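Local coordinates for fructokinase (Vibrio cholerae serotype O1, PDB 5EYN), which catalyses the ATP-dependent phosphorylation of D-fructose as a sugar kinase of the PfkB family, in the ribokinase clan, at residues Trp22-Asp30 / Lys41-Ala51. Sequence-based numbering, arbitrary orientation.
Sequences WLTGDAVVD and KCPGGAPANVA. With FRU (beta-D-fructofuranose), chain B.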
loop_
_atom_site.group_PDB
_atom_site.type_symbol
_atom_site.label_atom_id
_atom_site.label_comp_id
_atom_site.label_asym_id
_atom_site.label_seq_id
_atom_site.Cartn_x
_atom_site.Cartn_y
_atom_site.Cartn_z
ATOM N N TRP A 22 27.652 -4.186 1.501
ATOM C CA TRP A 22 26.501 -4.415 0.638
ATOM C C TRP A 22 25.291 -4.708 1.495
ATOM O O TRP A 22 25.365 -5.503 2.427
ATOM C CB TRP A 22 26.748 -5.630 -0.265
ATOM C CG TRP A 22 27.719 -5.419 -1.383
ATOM C CD1 TRP A 22 29.020 -5.836 -1.423
ATOM C CD2 TRP A 22 27.475 -4.757 -2.634
ATOM N NE1 TRP A 22 29.588 -5.482 -2.608
ATOM C CE2 TRP A 22 28.670 -4.815 -3.372
ATOM C CE3 TRP A 22 26.367 -4.113 -3.194
ATOM C CZ2 TRP A 22 28.787 -4.260 -4.642
ATOM C CZ3 TRP A 22 26.487 -3.563 -4.449
ATOM C CH2 TRP A 22 27.681 -3.642 -5.160
ATOM N N LEU A 23 24.184 -4.069 1.152
ATOM C CA LEU A 23 22.891 -4.287 1.772
ATOM C C LEU A 23 21.954 -4.797 0.687
ATOM O O LEU A 23 21.981 -4.316 -0.437
ATOM C CB LEU A 23 22.345 -2.975 2.369
ATOM C CG LEU A 23 23.078 -2.292 3.532
ATOM C CD1 LEU A 23 23.419 -3.244 4.634
ATOM C CD2 LEU A 23 24.347 -1.598 3.035
ATOM N N THR A 24 21.123 -5.763 1.028
ATOM C CA THR A 24 20.128 -6.241 0.094
ATOM C C THR A 24 18.833 -6.532 0.820
ATOM O O THR A 24 18.841 -6.842 2.008
ATOM C CB THR A 24 20.619 -7.504 -0.650
ATOM O OG1 THR A 24 19.657 -7.913 -1.613
ATOM C CG2 THR A 24 20.871 -8.678 0.297
ATOM N N GLY A 25 17.717 -6.397 0.110
ATOM C CA GLY A 25 16.423 -6.713 0.675
ATOM C C GLY A 25 15.400 -5.677 0.299
ATOM O O GLY A 25 15.347 -5.240 -0.850
ATOM N N ASP A 26 14.601 -5.283 1.278
ATOM C CA ASP A 26 13.436 -4.436 1.048
ATOM C C ASP A 26 13.664 -2.989 1.418
ATOM O O ASP A 26 13.908 -2.679 2.569
ATOM C CB ASP A 26 12.218 -4.969 1.809
ATOM C CG ASP A 26 12.421 -5.077 3.320
ATOM O OD1 ASP A 26 11.466 -4.693 4.066
ATOM O OD2 ASP A 26 13.476 -5.582 3.781
ATOM N N ALA A 27 13.585 -2.138 0.409
ATOM C CA ALA A 27 13.392 -0.711 0.600
ATOM C C ALA A 27 11.886 -0.471 0.608
ATOM O O ALA A 27 11.171 -0.960 -0.261
ATOM C CB ALA A 27 14.074 0.069 -0.512
ATOM N N VAL A 28 11.387 0.243 1.610
ATOM C CA VAL A 28 9.958 0.364 1.798
ATOM C C VAL A 28 9.586 1.777 2.154
ATOM O O VAL A 28 10.401 2.526 2.680
ATOM C CB VAL A 28 9.441 -0.546 2.913
ATOM C CG1 VAL A 28 10.134 -1.915 2.917
ATOM C CG2 VAL A 28 9.524 0.090 4.251
ATOM N N VAL A 29 8.344 2.129 1.866
ATOM C CA VAL A 29 7.782 3.354 2.412
ATOM C C VAL A 29 6.997 3.015 3.666
ATOM O O VAL A 29 6.035 2.239 3.629
ATOM C CB VAL A 29 6.915 4.122 1.381
ATOM C CG1 VAL A 29 6.128 5.227 2.052
ATOM C CG2 VAL A 29 7.795 4.690 0.276
ATOM N N ASP A 30 7.453 3.585 4.783
ATOM C CA ASP A 30 6.767 3.483 6.057
ATOM C C ASP A 30 5.817 4.677 6.191
ATOM O O ASP A 30 6.233 5.847 6.155
ATOM C CB ASP A 30 7.757 3.523 7.228
ATOM C CG ASP A 30 8.598 2.261 7.373
ATOM O OD1 ASP A 30 8.137 1.160 7.008
ATOM O OD2 ASP A 30 9.710 2.388 7.936
ATOM N N LYS A 41 5.211 10.286 5.039
ATOM C CA LYS A 41 5.763 9.389 4.037
ATOM C C LYS A 41 7.247 9.238 4.360
ATOM O O LYS A 41 8.051 10.087 4.005
ATOM C CB LYS A 41 5.594 9.982 2.647
ATOM C CG LYS A 41 6.126 9.098 1.543
ATOM C CD LYS A 41 6.072 9.762 0.185
ATOM C CE LYS A 41 7.243 10.658 -0.056
ATOM N NZ LYS A 41 7.051 11.373 -1.340
ATOM N N CYS A 42 7.614 8.173 5.056
ATOM C CA CYS A 42 8.983 8.014 5.551
ATOM C C CYS A 42 9.722 6.898 4.797
ATOM O O CYS A 42 9.207 5.775 4.628
ATOM C CB CYS A 42 8.973 7.652 7.029
ATOM S SG CYS A 42 8.391 8.992 8.064
ATOM N N PRO A 43 10.932 7.186 4.330
ATOM C CA PRO A 43 11.719 6.105 3.726
ATOM C C PRO A 43 12.110 5.113 4.792
ATOM O O PRO A 43 12.435 5.480 5.928
ATOM C CB PRO A 43 12.933 6.835 3.177
ATOM C CG PRO A 43 13.084 8.060 4.069
ATOM C CD PRO A 43 11.683 8.459 4.429
ATOM N N GLY A 44 12.103 3.842 4.430
ATOM C CA GLY A 44 12.380 2.799 5.383
ATOM C C GLY A 44 12.761 1.516 4.675
ATOM O O GLY A 44 13.207 1.513 3.522
ATOM N N GLY A 45 12.609 0.431 5.415
ATOM C CA GLY A 45 13.027 -0.888 4.963
ATOM C C GLY A 45 14.371 -1.202 5.601
ATOM O O GLY A 45 15.350 -0.515 5.356
ATOM N N ALA A 46 14.427 -2.252 6.413
ATOM C CA ALA A 46 15.587 -2.464 7.272
ATOM C C ALA A 46 16.934 -2.397 6.550
ATOM O O ALA A 46 17.813 -1.677 6.992
ATOM C CB ALA A 46 15.467 -3.753 8.064
ATOM N N PRO A 47 17.125 -3.136 5.441
ATOM C CA PRO A 47 18.455 -3.029 4.826
ATOM C C PRO A 47 18.742 -1.638 4.241
ATOM O O PRO A 47 19.894 -1.204 4.217
ATOM C CB PRO A 47 18.431 -4.110 3.743
ATOM C CG PRO A 47 17.024 -4.383 3.500
ATOM C CD PRO A 47 16.284 -4.142 4.771
ATOM N N ALA A 48 17.710 -0.939 3.784
ATOM C CA ALA A 48 17.897 0.440 3.314
ATOM C C ALA A 48 18.291 1.349 4.479
ATOM O O ALA A 48 19.175 2.203 4.355
ATOM C CB ALA A 48 16.633 0.939 2.637
ATOM N N ASN A 49 17.645 1.137 5.620
ATOM C CA ASN A 49 17.955 1.882 6.832
ATOM C C ASN A 49 19.397 1.671 7.220
ATOM O O ASN A 49 20.112 2.621 7.558
ATOM C CB ASN A 49 17.050 1.419 7.977
ATOM C CG ASN A 49 15.583 1.705 7.738
ATOM O OD1 ASN A 49 15.218 2.596 6.979
ATOM N ND2 ASN A 49 14.734 0.957 8.421
ATOM N N VAL A 50 19.857 0.422 7.192
ATOM C CA VAL A 50 21.243 0.133 7.522
ATOM C C VAL A 50 22.204 0.820 6.546
ATOM O O VAL A 50 23.236 1.389 6.947
ATOM C CB VAL A 50 21.502 -1.384 7.567
ATOM C CG1 VAL A 50 22.963 -1.651 7.844
ATOM C CG2 VAL A 50 20.643 -2.042 8.651
ATOM N N ALA A 51 21.869 0.756 5.263
ATOM C CA ALA A 51 22.703 1.374 4.242
ATOM C C ALA A 51 22.867 2.858 4.529
ATOM O O ALA A 51 23.967 3.395 4.464
ATOM C CB ALA A 51 22.105 1.175 2.859
HETATM C C1 FRU B . 10.660 -3.963 7.205
HETATM C C2 FRU B . 10.475 -2.897 8.277
HETATM C C3 FRU B . 10.255 -1.475 7.803
HETATM C C4 FRU B . 10.992 -0.625 8.785
HETATM C C5 FRU B . 12.070 -1.548 9.234
HETATM C C6 FRU B . 12.503 -1.348 10.665
HETATM O O1 FRU B . 11.851 -3.775 6.505
HETATM O O2 FRU B . 9.378 -3.296 9.042
HETATM O O3 FRU B . 8.880 -1.255 7.716
HETATM O O4 FRU B . 11.548 0.519 8.233
HETATM O O5 FRU B . 11.631 -2.884 9.054
HETATM O O6 FRU B . 13.507 -2.261 11.034
HETATM O O HOH W 1 10.775 4.880 8.222
#
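The fructose site of this ribokinase-type fold forms where the lid hairpin, strands 28-33 and 38-44, runs into the helix that starts at A46. V28 pairs with G44 and D30 with C42 as antiparallel hydrogen-bonded pairs; V28 N reaches G44 O at 2.9 Å. Where the strand gives way to the helix, V28 CG2 lies 3.3 Å from G45 N, and D26 O takes a CA-H...O contact from G45 CA. P47, in the first turn of the helix, sets its ring against the backbone of T24 to D26, with CB 3.3 Å from T24 O. Further along the helix, L23 divides its two methyls between neighbouring residues: CD1 meets V50 CG1 and CD2 meets A51 CB, each at 3.6 Å. With CG turned between backbone N and carbonyl carbon (chi1 58°), D26 brings OD1 to accept from FRU O1 while OD2 rests 3.3 Å from P47 CD; A46 N donates to that same hydroxyl, and D266 and R176 add further bonds to the fructose. The D30 carboxylate spans two hydroxyls, OD1 taking O3 and OD2 taking O4, and a water links OD2 to P43 O. G45 N, at the helix N-cap, donates almost straight (172°) to FRU O4 at 3.0 Å, and N49 ND2, also bonded to D266, donates to the same oxygen.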